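PDB 3S30: putative carbohydrate metabolism domain-containing protein from Bacteroides vulgatus, which is of unproven function but probably binds or cleaves carbohydrate, and has a galactose-binding-like beta domain. Local coordinates for residues A[134-139]-A[153-158]; A[166-171]-A[339-344]; A[190-195]-A[210-215]; A[225-230]-A[242-247]. All blocks are in the same frame, centred on the assembly; numbering follows the deposited sequence.

Contact 1 of 4, residues A[134-139]-A[153-158]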
loop_
_atom_site.group_PDB
_atom_site.type_symbol
_atom_site.label_atom_id
_atom_site.label_comp_id
_atom_site.label_asym_id
_atom_site.label_seq_id
_atom_site.Cartn_x
_atom_site.Cartn_y
_atom_site.Cartn_z
ATOM N N TRP A 134 -6.185 0.136 -7.839
ATOM C CA TRP A 134 -5.116 0.316 -6.855
ATOM C C TRP A 134 -4.076 1.337 -7.335
ATOM O O TRP A 134 -3.879 1.526 -8.528
ATOM C CB TRP A 134 -4.358 -0.999 -6.604
ATOM C CG TRP A 134 -5.094 -2.103 -5.895
ATOM C CD1 TRP A 134 -5.756 -3.156 -6.474
ATOM C CD2 TRP A 134 -5.205 -2.290 -4.479
ATOM N NE1 TRP A 134 -6.279 -3.974 -5.503
ATOM C CE2 TRP A 134 -5.954 -3.464 -4.271
ATOM C CE3 TRP A 134 -4.742 -1.580 -3.365
ATOM C CZ2 TRP A 134 -6.254 -3.944 -2.989
ATOM C CZ3 TRP A 134 -5.039 -2.057 -2.091
ATOM C CH2 TRP A 134 -5.786 -3.230 -1.916
ATOM N N SER A 135 -3.417 1.970 -6.376
ATOM C CA SER A 135 -2.249 2.786 -6.610
ATOM C C SER A 135 -1.005 2.149 -5.949
ATOM O O SER A 135 -1.094 1.158 -5.202
ATOM C CB SER A 135 -2.485 4.180 -6.046
ATOM O OG SER A 135 -1.365 5.016 -6.269
ATOM N N SER A 136 0.147 2.731 -6.261
ATOM C CA SER A 136 1.442 2.288 -5.775
ATOM C C SER A 136 2.436 3.389 -6.144
ATOM O O SER A 136 2.059 4.368 -6.782
ATOM C CB SER A 136 1.867 0.982 -6.449
ATOM O OG SER A 136 2.322 1.199 -7.789
ATOM N N GLY A 137 3.705 3.213 -5.786
ATOM C CA GLY A 137 4.720 4.183 -6.150
ATOM C C GLY A 137 5.393 3.905 -7.482
ATOM O O GLY A 137 6.495 4.380 -7.705
ATOM N N ASN A 138 4.742 3.134 -8.358
ATOM C CA ASN A 138 5.370 2.676 -9.606
ATOM C C ASN A 138 5.715 3.833 -10.529
ATOM O O ASN A 138 6.751 3.798 -11.175
ATOM C CB ASN A 138 4.488 1.675 -10.365
ATOM C CG ASN A 138 4.723 0.220 -9.944
ATOM O OD1 ASN A 138 5.653 -0.085 -9.207
ATOM N ND2 ASN A 138 3.878 -0.683 -10.443
ATOM N N GLN A 139 4.855 4.852 -10.588
ATOM C CA GLN A 139 5.124 6.027 -11.423
ATOM C C GLN A 139 6.353 6.787 -10.900
ATOM O O GLN A 139 7.123 7.352 -11.686
ATOM C CB GLN A 139 3.914 6.962 -11.501
ATOM C CG GLN A 139 4.010 7.965 -12.663
ATOM C CD GLN A 139 2.883 8.992 -12.701
ATOM O OE1 GLN A 139 2.046 9.067 -11.797
ATOM N NE2 GLN A 139 2.868 9.800 -13.756
ATOM N N PHE A 153 9.428 -3.466 -11.798
ATOM C CA PHE A 153 8.904 -2.464 -10.843
ATOM C C PHE A 153 8.757 -2.969 -9.408
ATOM O O PHE A 153 8.742 -4.179 -9.167
ATOM C CB PHE A 153 7.595 -1.837 -11.346
ATOM C CG PHE A 153 7.823 -0.746 -12.352
ATOM C CD1 PHE A 153 8.216 -1.062 -13.649
ATOM C CD2 PHE A 153 7.716 0.594 -11.990
ATOM C CE1 PHE A 153 8.467 -0.068 -14.564
ATOM C CE2 PHE A 153 7.963 1.588 -12.903
ATOM C CZ PHE A 153 8.335 1.260 -14.195
ATOM N N PRO A 154 8.690 -2.041 -8.443
ATOM C CA PRO A 154 8.512 -2.482 -7.056
ATOM C C PRO A 154 7.178 -3.187 -6.822
ATOM O O PRO A 154 7.075 -4.091 -5.965
ATOM C CB PRO A 154 8.609 -1.179 -6.242
ATOM C CG PRO A 154 9.254 -0.157 -7.156
ATOM C CD PRO A 154 8.946 -0.586 -8.554
ATOM N N THR A 155 6.182 -2.802 -7.610
ATOM C CA THR A 155 4.837 -3.338 -7.500
ATOM C C THR A 155 4.385 -3.993 -8.802
ATOM O O THR A 155 4.338 -3.355 -9.857
ATOM C CB THR A 155 3.873 -2.225 -7.106
ATOM O OG1 THR A 155 4.327 -1.650 -5.877
ATOM C CG2 THR A 155 2.463 -2.755 -6.926
ATOM N N SER A 156 4.045 -5.274 -8.695
ATOM C CA SER A 156 3.637 -6.106 -9.819
ATOM C C SER A 156 2.766 -7.239 -9.289
ATOM O O SER A 156 2.302 -7.183 -8.136
ATOM C CB SER A 156 4.865 -6.681 -10.533
ATOM O OG SER A 156 4.512 -7.292 -11.768
ATOM N N ILE A 157 2.523 -8.237 -10.138
ATOM C CA ILE A 157 1.845 -9.473 -9.731
ATOM C C ILE A 157 2.687 -10.686 -10.111
ATOM O O ILE A 157 3.528 -10.626 -11.006
ATOM C CB ILE A 157 0.420 -9.648 -10.368
ATOM C CG1 ILE A 157 0.487 -9.754 -11.906
ATOM C CG2 ILE A 157 -0.501 -8.522 -9.951
ATOM C CD1 ILE A 157 -0.816 -10.171 -12.547
ATOM N N SER A 158 2.432 -11.790 -9.425
ATOM C CA SER A 158 3.097 -13.060 -9.690
ATOM C C SER A 158 2.041 -14.088 -10.037
ATOM O O SER A 158 0.959 -14.048 -9.470
ATOM C CB SER A 158 3.872 -13.512 -8.440
ATOM O OG SER A 158 4.047 -14.920 -8.425
HETATM O O HOH W 1 5.737 0.721 -6.574
#
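The side-chain amide of Asn138 faces the backbone of Thr155 and joins it through both of its polar atoms. ND2 gives a nearly straight hydrogen bond to Thr155 O (2.8 Å, 175° at the hydrogen), which lies almost in the plane of the amide. OD1 in turn accepts from Thr155 N at 3.2 Å, the donor arriving on a lone pair in the carbonyl plane. One amide thus satisfies the N-H and C=O of a single residue at the start of a strand, and this paired grip fixes which way round the amide sits. A water adds to it, donating to Asn138 OD1 and to Thr155 OG1, while the Thr155 hydroxyl is also hydrogen-bonded to Asn189 O. Thr155 has OG1 beside its backbone N (chi1 -57°), which turns the hydroxyl toward the water and CG2 toward Ser136.

Phe153 packs against the same asparagine. Its CB lies 3.4 Å from Asn138 OD1, and the ring edge, at CE2, comes in plane to Asn138 O at 3.1 Å; ring and amide planes stand 70° apart. Ser136 sets its CB against Thr155 OG1, and its OG accepts from Asn138 N in an ST turn leading into the helix.

The contact therefore ties the first turn of helix 138-142 to the beginning of strand 155-158. Asn138 ND2 also reaches Tyr120 O of strand 117-124, and strand 155-158 pairs antiparallel with strand 166-173.

Contact 2 of 4, residues A[166-171]-A[339-344]. With NA (sodium ion), chain C.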
loop_
_atom_site.group_PDB
_atom_site.type_symbol
_atom_site.label_atom_id
_atom_site.label_comp_id
_atom_site.label_asym_id
_atom_site.label_seq_id
_atom_site.Cartn_x
_atom_site.Cartn_y
_atom_site.Cartn_z
ATOM N N CYS A 166 -0.998 -13.490 -7.640
ATOM C CA CYS A 166 -0.961 -12.761 -6.361
ATOM C C CYS A 166 -0.231 -11.431 -6.491
ATOM O O CYS A 166 0.434 -11.167 -7.487
ATOM C CB CYS A 166 -0.323 -13.628 -5.251
ATOM S SG CYS A 166 1.427 -14.102 -5.462
ATOM N N LEU A 167 -0.370 -10.589 -5.482
ATOM C CA LEU A 167 0.444 -9.385 -5.372
ATOM C C LEU A 167 1.924 -9.741 -5.130
ATOM O O LEU A 167 2.241 -10.646 -4.353
ATOM C CB LEU A 167 -0.072 -8.509 -4.230
ATOM C CG LEU A 167 0.565 -7.127 -4.067
ATOM C CD1 LEU A 167 0.270 -6.277 -5.271
ATOM C CD2 LEU A 167 0.077 -6.431 -2.776
ATOM N N GLN A 168 2.813 -9.029 -5.823
ATOM C CA GLN A 168 4.253 -9.170 -5.658
ATOM C C GLN A 168 4.835 -7.788 -5.366
ATOM O O GLN A 168 4.925 -6.942 -6.254
ATOM C CB GLN A 168 4.886 -9.744 -6.924
ATOM C CG GLN A 168 6.395 -9.993 -6.853
ATOM C CD GLN A 168 6.997 -10.274 -8.241
ATOM O OE1 GLN A 168 7.015 -11.420 -8.697
ATOM N NE2 GLN A 168 7.481 -9.210 -8.920
ATOM N N LEU A 169 5.201 -7.560 -4.110
ATOM C CA LEU A 169 5.863 -6.332 -3.731
ATOM C C LEU A 169 7.354 -6.638 -3.514
ATOM O O LEU A 169 7.718 -7.456 -2.656
ATOM C CB LEU A 169 5.204 -5.730 -2.480
ATOM C CG LEU A 169 3.698 -5.427 -2.608
ATOM C CD1 LEU A 169 3.121 -4.814 -1.341
ATOM C CD2 LEU A 169 3.400 -4.517 -3.809
ATOM N N ILE A 170 8.202 -6.011 -4.329
ATOM C CA ILE A 170 9.652 -6.154 -4.200
ATOM C C ILE A 170 10.294 -4.757 -4.081
ATOM O O ILE A 170 10.284 -3.980 -5.032
ATOM C CB ILE A 170 10.256 -6.913 -5.388
ATOM C CG1 ILE A 170 9.497 -8.217 -5.646
ATOM C CG2 ILE A 170 11.733 -7.218 -5.147
ATOM C CD1 ILE A 170 10.085 -9.070 -6.789
ATOM N N THR A 171 10.808 -4.439 -2.888
ATOM C CA THR A 171 11.608 -3.236 -2.681
ATOM C C THR A 171 12.790 -3.204 -3.661
ATOM O O THR A 171 13.521 -4.178 -3.797
ATOM C CB THR A 171 12.097 -3.148 -1.217
ATOM O OG1 THR A 171 10.987 -2.816 -0.373
ATOM C CG2 THR A 171 13.199 -2.084 -1.043
ATOM N N THR A 339 10.736 -9.103 -0.398
ATOM C CA THR A 339 9.616 -9.559 -1.193
ATOM C C THR A 339 8.432 -9.910 -0.297
ATOM O O THR A 339 8.527 -10.793 0.542
ATOM C CB THR A 339 10.023 -10.745 -2.082
ATOM O OG1 THR A 339 11.161 -10.355 -2.869
ATOM C CG2 THR A 339 8.874 -11.139 -3.025
ATOM N N LEU A 340 7.337 -9.164 -0.450
ATOM C CA LEU A 340 6.081 -9.469 0.234
ATOM C C LEU A 340 5.100 -9.926 -0.829
ATOM O O LEU A 340 4.820 -9.183 -1.775
ATOM C CB LEU A 340 5.525 -8.244 0.960
ATOM C CG LEU A 340 4.229 -8.413 1.767
ATOM C CD1 LEU A 340 4.393 -9.356 2.967
ATOM C CD2 LEU A 340 3.743 -7.043 2.243
ATOM N N LEU A 341 4.614 -11.157 -0.686
ATOM C CA LEU A 341 3.556 -11.661 -1.539
ATOM C C LEU A 341 2.265 -11.602 -0.740
ATOM O O LEU A 341 2.242 -11.929 0.425
ATOM C CB LEU A 341 3.861 -13.091 -2.038
ATOM C CG LEU A 341 5.176 -13.290 -2.827
ATOM C CD1 LEU A 341 5.349 -14.721 -3.308
ATOM C CD2 LEU A 341 5.294 -12.336 -4.016
ATOM N N ILE A 342 1.191 -11.144 -1.369
ATOM C CA ILE A 342 -0.114 -11.086 -0.719
ATOM C C ILE A 342 -1.149 -11.693 -1.634
ATOM O O ILE A 342 -1.103 -11.499 -2.837
ATOM C CB ILE A 342 -0.543 -9.635 -0.392
ATOM C CG1 ILE A 342 0.534 -8.917 0.438
ATOM C CG2 ILE A 342 -1.879 -9.635 0.383
ATOM C CD1 ILE A 342 0.738 -9.537 1.858
ATOM N N ASP A 343 -2.092 -12.421 -1.059
ATOM C CA ASP A 343 -3.183 -12.992 -1.829
ATOM C C ASP A 343 -4.472 -13.043 -1.011
ATOM O O ASP A 343 -4.437 -12.991 0.228
ATOM C CB ASP A 343 -2.805 -14.404 -2.258
ATOM C CG ASP A 343 -3.440 -14.805 -3.568
ATOM O OD1 ASP A 343 -4.302 -14.064 -4.095
ATOM O OD2 ASP A 343 -3.054 -15.863 -4.086
ATOM N N ASP A 344 -5.594 -13.167 -1.720
ATOM C CA ASP A 344 -6.918 -13.335 -1.122
ATOM C C ASP A 344 -7.144 -12.412 0.078
ATOM O O ASP A 344 -7.392 -12.860 1.199
ATOM C CB ASP A 344 -7.153 -14.800 -0.752
ATOM C CG ASP A 344 -7.136 -15.708 -1.960
ATOM O OD1 ASP A 344 -7.751 -15.341 -2.981
ATOM O OD2 ASP A 344 -6.519 -16.795 -1.892
HETATM NA NA NA C . -5.289 -14.222 -6.336
#
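Leu167 and Ile342 form a hydrogen-bonded antiparallel pair, with Leu167 N to Ile342 O at 2.9 Å and Ile342 N to Leu167 O at 3.2 Å. Leu169 and Leu340 repeat the pattern two residues on, Leu340 N reaching Leu169 O at 2.8 Å. The short strands run 162° apart in direction with their axes 4.7 Å from each other. In the non-hydrogen-bonded pairs between and beyond, CA-H groups of Leu341 and Thr339 point at the carbonyls of Leu167 and Leu169.

Side chains alternate between two faces. On one, Leu167 and Ile342 lie side by side, CB to CB 4.0 Å, next to Leu169 and Leu340. On the other, Leu341 keeps CG beside its backbone N (chi1 -58°), and its CD2 leans over to Gln168 CA at 3.7 Å; Ile170 flanks Thr339.

At the end of the pairing Cys166 CB rests 3.7 Å from Asp343 OD2. The sodium ion is bound by Asp343 OD1 at 2.5 Å, together with the backbone O of Asn105 and of Asn165 and with Glu107 OE2. Asp344 N donates to the same OD1, and Arg162 N holds OD2.

Antiparallel pairing of strands so distant in sequence is consistent with a galactose-binding-like beta fold. Backbone bonds and aliphatic packing hold the strands together, while at one end a carboxylate shared between metal and backbone N-H groups would be expected to stay ionised.

Contact 3 of 4, residues A[190-195]-A[210-215]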
loop_
_atom_site.group_PDB
_atom_site.type_symbol
_atom_site.label_atom_id
_atom_site.label_comp_id
_atom_site.label_asym_id
_atom_site.label_seq_id
_atom_site.Cartn_x
_atom_site.Cartn_y
_atom_site.Cartn_z
ATOM N N LEU A 190 1.421 -1.097 -2.216
ATOM C CA LEU A 190 0.137 -1.028 -2.874
ATOM C C LEU A 190 -0.775 -0.339 -1.892
ATOM O O LEU A 190 -0.717 -0.613 -0.702
ATOM C CB LEU A 190 -0.391 -2.421 -3.195
ATOM C CG LEU A 190 -1.564 -2.483 -4.183
ATOM C CD1 LEU A 190 -1.059 -2.351 -5.629
ATOM C CD2 LEU A 190 -2.397 -3.767 -3.988
ATOM N N PHE A 191 -1.611 0.561 -2.370
ATOM C CA PHE A 191 -2.577 1.168 -1.495
ATOM C C PHE A 191 -3.825 1.676 -2.225
ATOM O O PHE A 191 -3.829 1.852 -3.457
ATOM C CB PHE A 191 -1.919 2.292 -0.695
ATOM C CG PHE A 191 -1.243 3.331 -1.542
ATOM C CD1 PHE A 191 -1.950 4.429 -2.011
ATOM C CD2 PHE A 191 0.095 3.216 -1.863
ATOM C CE1 PHE A 191 -1.328 5.398 -2.790
ATOM C CE2 PHE A 191 0.728 4.181 -2.641
ATOM C CZ PHE A 191 0.012 5.273 -3.112
ATOM N N ILE A 192 -4.880 1.886 -1.440
ATOM C CA ILE A 192 -6.087 2.523 -1.927
ATOM C C ILE A 192 -5.943 4.054 -1.788
ATOM O O ILE A 192 -5.701 4.569 -0.695
ATOM C CB ILE A 192 -7.338 2.011 -1.180
ATOM C CG1 ILE A 192 -7.488 0.502 -1.383
ATOM C CG2 ILE A 192 -8.603 2.728 -1.671
ATOM C CD1 ILE A 192 -8.663 -0.114 -0.640
ATOM N N GLY A 193 -6.109 4.761 -2.903
ATOM C CA GLY A 193 -5.988 6.214 -2.947
ATOM C C GLY A 193 -5.344 6.635 -4.253
ATOM O O GLY A 193 -5.797 6.228 -5.328
ATOM N N SER A 194 -4.276 7.425 -4.176
ATOM C CA SER A 194 -3.576 7.858 -5.385
ATOM C C SER A 194 -2.128 8.308 -5.137
ATOM O O SER A 194 -1.751 8.634 -3.998
ATOM C CB SER A 194 -4.360 8.982 -6.062
ATOM O OG SER A 194 -4.490 10.083 -5.184
ATOM N N PHE A 195 -1.343 8.325 -6.220
ATOM C CA PHE A 195 0.060 8.711 -6.182
ATOM C C PHE A 195 0.290 10.015 -6.935
ATOM O O PHE A 195 0.152 10.073 -8.157
ATOM C CB PHE A 195 0.957 7.612 -6.773
ATOM C CG PHE A 195 2.445 7.827 -6.514
ATOM C CD1 PHE A 195 3.020 7.466 -5.287
ATOM C CD2 PHE A 195 3.268 8.384 -7.494
ATOM C CE1 PHE A 195 4.393 7.660 -5.046
ATOM C CE2 PHE A 195 4.652 8.577 -7.261
ATOM C CZ PHE A 195 5.205 8.220 -6.036
ATOM N N PHE A 210 -3.834 8.326 0.716
ATOM C CA PHE A 210 -4.589 7.162 1.167
ATOM C C PHE A 210 -6.061 7.496 1.347
ATOM O O PHE A 210 -6.413 8.416 2.093
ATOM C CB PHE A 210 -4.040 6.657 2.508
ATOM C CG PHE A 210 -2.584 6.303 2.487
ATOM C CD1 PHE A 210 -2.014 5.624 1.402
ATOM C CD2 PHE A 210 -1.785 6.585 3.581
ATOM C CE1 PHE A 210 -0.661 5.277 1.410
ATOM C CE2 PHE A 210 -0.433 6.231 3.591
ATOM C CZ PHE A 210 0.127 5.583 2.511
ATOM N N GLY A 211 -6.917 6.737 0.674
ATOM C CA GLY A 211 -8.345 6.803 0.916
ATOM C C GLY A 211 -9.197 6.664 -0.328
ATOM O O GLY A 211 -8.818 7.114 -1.426
ATOM N N THR A 212 -10.354 6.032 -0.148
ATOM C CA THR A 212 -11.422 6.094 -1.141
ATOM C C THR A 212 -12.746 6.006 -0.407
ATOM O O THR A 212 -12.832 5.398 0.663
ATOM C CB THR A 212 -11.324 4.974 -2.201
ATOM O OG1 THR A 212 -11.990 5.384 -3.405
ATOM C CG2 THR A 212 -11.934 3.687 -1.690
ATOM N N THR A 213 -13.776 6.602 -0.993
ATOM C CA THR A 213 -15.073 6.696 -0.350
ATOM C C THR A 213 -15.626 5.298 -0.048
ATOM O O THR A 213 -15.622 4.410 -0.910
ATOM C CB THR A 213 -16.031 7.537 -1.199
ATOM O OG1 THR A 213 -15.484 8.866 -1.346
ATOM C CG2 THR A 213 -17.419 7.604 -0.562
ATOM N N PHE A 214 -16.061 5.110 1.197
ATOM C CA PHE A 214 -16.486 3.811 1.691
ATOM C C PHE A 214 -17.748 3.975 2.551
ATOM O O PHE A 214 -17.780 4.812 3.455
ATOM C CB PHE A 214 -15.338 3.178 2.497
ATOM C CG PHE A 214 -15.412 1.682 2.592
ATOM C CD1 PHE A 214 -15.294 0.894 1.453
ATOM C CD2 PHE A 214 -15.589 1.058 3.815
ATOM C CE1 PHE A 214 -15.376 -0.489 1.533
ATOM C CE2 PHE A 214 -15.659 -0.328 3.900
ATOM C CZ PHE A 214 -15.552 -1.101 2.756
ATOM N N TYR A 215 -18.773 3.172 2.261
ATOM C CA TYR A 215 -20.100 3.288 2.902
ATOM C C TYR A 215 -20.305 2.323 4.068
ATOM O O TYR A 215 -21.344 2.362 4.723
ATOM C CB TYR A 215 -21.213 3.071 1.863
ATOM C CG TYR A 215 -21.139 4.083 0.757
ATOM C CD1 TYR A 215 -21.706 5.343 0.905
ATOM C CD2 TYR A 215 -20.450 3.812 -0.414
ATOM C CE1 TYR A 215 -21.613 6.283 -0.089
ATOM C CE2 TYR A 215 -20.354 4.756 -1.418
ATOM C CZ TYR A 215 -20.934 5.988 -1.245
ATOM O OH TYR A 215 -20.844 6.932 -2.236
#
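Phe191 offers a ring face to the edge of Phe210, whose CE1 stands 3.6 Å from Phe191 CG and lies over the rim of that ring. The planes are 80° apart and the centroids 5.1 Å, a T-shaped pair in which the C-H groups of Phe210 point into the pi cloud of Phe191. The first torsion of Phe191 (chi1 55°) places CG between its backbone N and carbonyl carbon, which brings the ring up against Phe210.

Next to the rings the backbones meet at a single antiparallel, non-hydrogen-bonded pair, Gly193 with Phe210. Gly211 N donates to Ile192 O at 2.8 Å, the donor tilted 34° from the carbonyl plane, and Phe210 CA sends a C-H toward the same oxygen. Ser320 OG is a further hydrogen-bonding partner of Ile192 O. In return Gly193 CA approaches Gly211 O at 3.3 Å. Both glycines have positive phi, and the backbones come close here, Gly193 CA lying 4.4 Å from Phe210 CA. Farther along, Ile192 CG2 packs on Thr212 CG2 at 3.5 Å.

Tyr249 and Leu251 of strand 247-254 and Val322 of strand 317-324 touch the Phe210 side chain. The contact consequently relies on aromatic and methyl packing, together with one buried carbonyl, that of Ile192, which is hydrogen-bonded to both Gly211 N and Ser320 OG.

Contact 4 of 4, residues A[225-230]-A[242-247]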
loop_
_atom_site.group_PDB
_atom_site.type_symbol
_atom_site.label_atom_id
_atom_site.label_comp_id
_atom_site.label_asym_id
_atom_site.label_seq_id
_atom_site.Cartn_x
_atom_site.Cartn_y
_atom_site.Cartn_z
ATOM N N TYR A 225 -0.019 -13.957 3.401
ATOM C CA TYR A 225 1.266 -13.428 2.943
ATOM C C TYR A 225 2.413 -14.463 2.940
ATOM O O TYR A 225 2.327 -15.535 3.554
ATOM C CB TYR A 225 1.672 -12.210 3.795
ATOM C CG TYR A 225 2.393 -12.566 5.075
ATOM C CD1 TYR A 225 1.699 -12.803 6.245
ATOM C CD2 TYR A 225 3.784 -12.663 5.110
ATOM C CE1 TYR A 225 2.363 -13.140 7.422
ATOM C CE2 TYR A 225 4.450 -12.991 6.270
ATOM C CZ TYR A 225 3.739 -13.228 7.426
ATOM O OH TYR A 225 4.409 -13.567 8.579
ATOM N N LYS A 226 3.466 -14.113 2.205
ATOM C CA LYS A 226 4.789 -14.703 2.327
ATOM C C LYS A 226 5.752 -13.519 2.360
ATOM O O LYS A 226 5.494 -12.492 1.724
ATOM C CB LYS A 226 5.132 -15.590 1.119
ATOM C CG LYS A 226 4.265 -16.834 0.905
ATOM C CD LYS A 226 4.810 -17.647 -0.260
ATOM C CE LYS A 226 4.023 -18.923 -0.500
ATOM N NZ LYS A 226 4.471 -19.692 -1.711
ATOM N N TYR A 227 6.849 -13.645 3.103
ATOM C CA TYR A 227 7.821 -12.564 3.216
ATOM C C TYR A 227 9.215 -13.094 3.381
ATOM O O TYR A 227 9.455 -14.043 4.138
ATOM C CB TYR A 227 7.518 -11.653 4.406
ATOM C CG TYR A 227 8.406 -10.404 4.473
ATOM C CD1 TYR A 227 8.354 -9.430 3.480
ATOM C CD2 TYR A 227 9.288 -10.213 5.518
ATOM C CE1 TYR A 227 9.162 -8.305 3.535
ATOM C CE2 TYR A 227 10.085 -9.086 5.592
ATOM C CZ TYR A 227 10.013 -8.130 4.607
ATOM O OH TYR A 227 10.813 -7.017 4.696
ATOM N N LYS A 228 10.128 -12.464 2.660
ATOM C CA LYS A 228 11.547 -12.743 2.744
ATOM C C LYS A 228 12.245 -11.368 2.676
ATOM O O LYS A 228 12.063 -10.623 1.718
ATOM C CB LYS A 228 11.933 -13.684 1.597
ATOM C CG LYS A 228 13.419 -13.833 1.280
ATOM C CD LYS A 228 14.133 -14.759 2.231
ATOM C CE LYS A 228 15.453 -15.250 1.635
ATOM N NZ LYS A 228 16.112 -16.245 2.529
ATOM N N ALA A 229 12.981 -11.022 3.729
ATOM C CA ALA A 229 13.818 -9.825 3.742
ATOM C C ALA A 229 14.959 -9.935 2.708
ATOM O O ALA A 229 15.431 -11.027 2.426
ATOM C CB ALA A 229 14.385 -9.597 5.150
ATOM N N GLY A 230 15.357 -8.802 2.123
ATOM C CA GLY A 230 16.533 -8.744 1.261
ATOM C C GLY A 230 17.838 -8.835 2.058
ATOM O O GLY A 230 17.848 -8.623 3.282
ATOM N N ARG A 242 20.943 -5.713 8.772
ATOM C CA ARG A 242 19.691 -5.484 9.450
ATOM C C ARG A 242 18.564 -6.220 8.702
ATOM O O ARG A 242 18.543 -6.310 7.466
ATOM C CB ARG A 242 19.393 -3.988 9.542
ATOM C CG ARG A 242 18.089 -3.667 10.253
ATOM C CD ARG A 242 17.894 -2.180 10.385
ATOM N NE ARG A 242 16.512 -1.835 10.712
ATOM C CZ ARG A 242 16.027 -0.594 10.779
ATOM N NH1 ARG A 242 16.802 0.460 10.529
ATOM N NH2 ARG A 242 14.754 -0.407 11.106
ATOM N N LYS A 243 17.639 -6.767 9.473
ATOM C CA LYS A 243 16.577 -7.581 8.920
ATOM C C LYS A 243 15.394 -6.654 8.642
ATOM O O LYS A 243 14.807 -6.088 9.567
ATOM C CB LYS A 243 16.213 -8.700 9.906
ATOM C CG LYS A 243 15.522 -9.892 9.276
ATOM C CD LYS A 243 16.485 -10.750 8.444
ATOM C CE LYS A 243 17.496 -11.505 9.316
ATOM N NZ LYS A 243 18.365 -12.425 8.528
ATOM N N ASP A 244 15.077 -6.486 7.359
ATOM C CA ASP A 244 13.959 -5.653 6.931
ATOM C C ASP A 244 12.637 -6.241 7.423
ATOM O O ASP A 244 12.500 -7.474 7.543
ATOM C CB ASP A 244 13.931 -5.555 5.398
ATOM C CG ASP A 244 13.161 -4.333 4.887
ATOM O OD1 ASP A 244 12.623 -3.530 5.699
ATOM O OD2 ASP A 244 13.101 -4.188 3.646
ATOM N N VAL A 245 11.681 -5.367 7.732
ATOM C CA VAL A 245 10.329 -5.811 8.060
ATOM C C VAL A 245 9.343 -5.101 7.151
ATOM O O VAL A 245 9.622 -4.013 6.635
ATOM C CB VAL A 245 9.965 -5.632 9.584
ATOM C CG1 VAL A 245 11.055 -6.282 10.487
ATOM C CG2 VAL A 245 9.743 -4.146 9.959
ATOM N N PHE A 246 8.208 -5.750 6.928
ATOM C CA PHE A 246 7.180 -5.241 6.042
ATOM C C PHE A 246 6.068 -4.611 6.866
ATOM O O PHE A 246 6.052 -4.735 8.085
ATOM C CB PHE A 246 6.627 -6.372 5.168
ATOM C CG PHE A 246 5.781 -7.401 5.914
ATOM C CD1 PHE A 246 4.409 -7.236 6.038
ATOM C CD2 PHE A 246 6.354 -8.556 6.426
ATOM C CE1 PHE A 246 3.622 -8.193 6.688
ATOM C CE2 PHE A 246 5.575 -9.517 7.074
ATOM C CZ PHE A 246 4.208 -9.329 7.205
ATOM N N ASN A 247 5.126 -3.951 6.203
ATOM C CA ASN A 247 3.981 -3.398 6.920
ATOM C C ASN A 247 2.684 -3.712 6.192
ATOM O O ASN A 247 2.647 -3.790 4.977
ATOM C CB ASN A 247 4.140 -1.882 7.160
ATOM C CG ASN A 247 3.296 -1.376 8.345
ATOM O OD1 ASN A 247 2.555 -2.134 8.961
ATOM N ND2 ASN A 247 3.398 -0.090 8.642
HETATM O O HOH W 2 17.049 -7.098 5.419
#
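Segments 225-230 and 242-247 run roughly antiparallel, their touching parts 148° apart in direction, yet they approach as a strand beside a loop, the closest CA atoms being those of Ala229 and Asp244 at 5.3 Å. Phe246 carries most of the contact, packing on Tyr227 and Tyr225. Its ring directs an edge at the face of Tyr227, CD2 lying 3.4 Å from Tyr227 CG, with the planes inclined at 56°. Its CB sits over the same face in a CH-pi contact, 3.9 Å from the ring centroid. The far end of Phe246 reaches Tyr225, where CE2 meets Tyr225 CE2 at 3.7 Å with the planes oblique, so the three rings form an aromatic cluster. Phe246 CG lies between its backbone N and carbonyl carbon (chi1 70°), which brings the ring over the two tyrosines, and Tyr227 extends past it in the opposite direction.

Beyond the rings, the Tyr227 hydroxyl passes Asp244 CB at 3.5 Å and is hydrogen-bonded to Ala325 O. Ala229 CB rests on Asp244 O at 3.7 Å. A water links Gly230 O, Arg242 O and Asp244 N. Asp244 OD2 is held by Ser326, Ser338 and Ala335.

Strand 218-228 supplies two of the three rings and the loop leading into strand 247-254 the third, so the cluster joins these two parts of the fold beside strand 339-349, whose Leu340 touches all three aromatic residues.

Overall arrangement
All four contacts lie within the putative carbohydrate metabolism domain and reach its antiparallel strands. Contact 1 closes before contact 2 opens; the two are bonded through neighbouring strands 155-158 and 166-173, their centres about 10 Å apart. Contact 2 continues to contact 4, about 11 Å from centre to centre, because strands 339-349 and 218-228 are neighbours. Contact 3 lies on the other side of the chain's centre from contacts 2 and 4, about 24 Å from contact 4, centre to centre, but touches contacts 1 and 2. Contact 3 and then contact 4 are nested in the loop closed by contact 2, which thereby brings distant strands together beside the sodium ion.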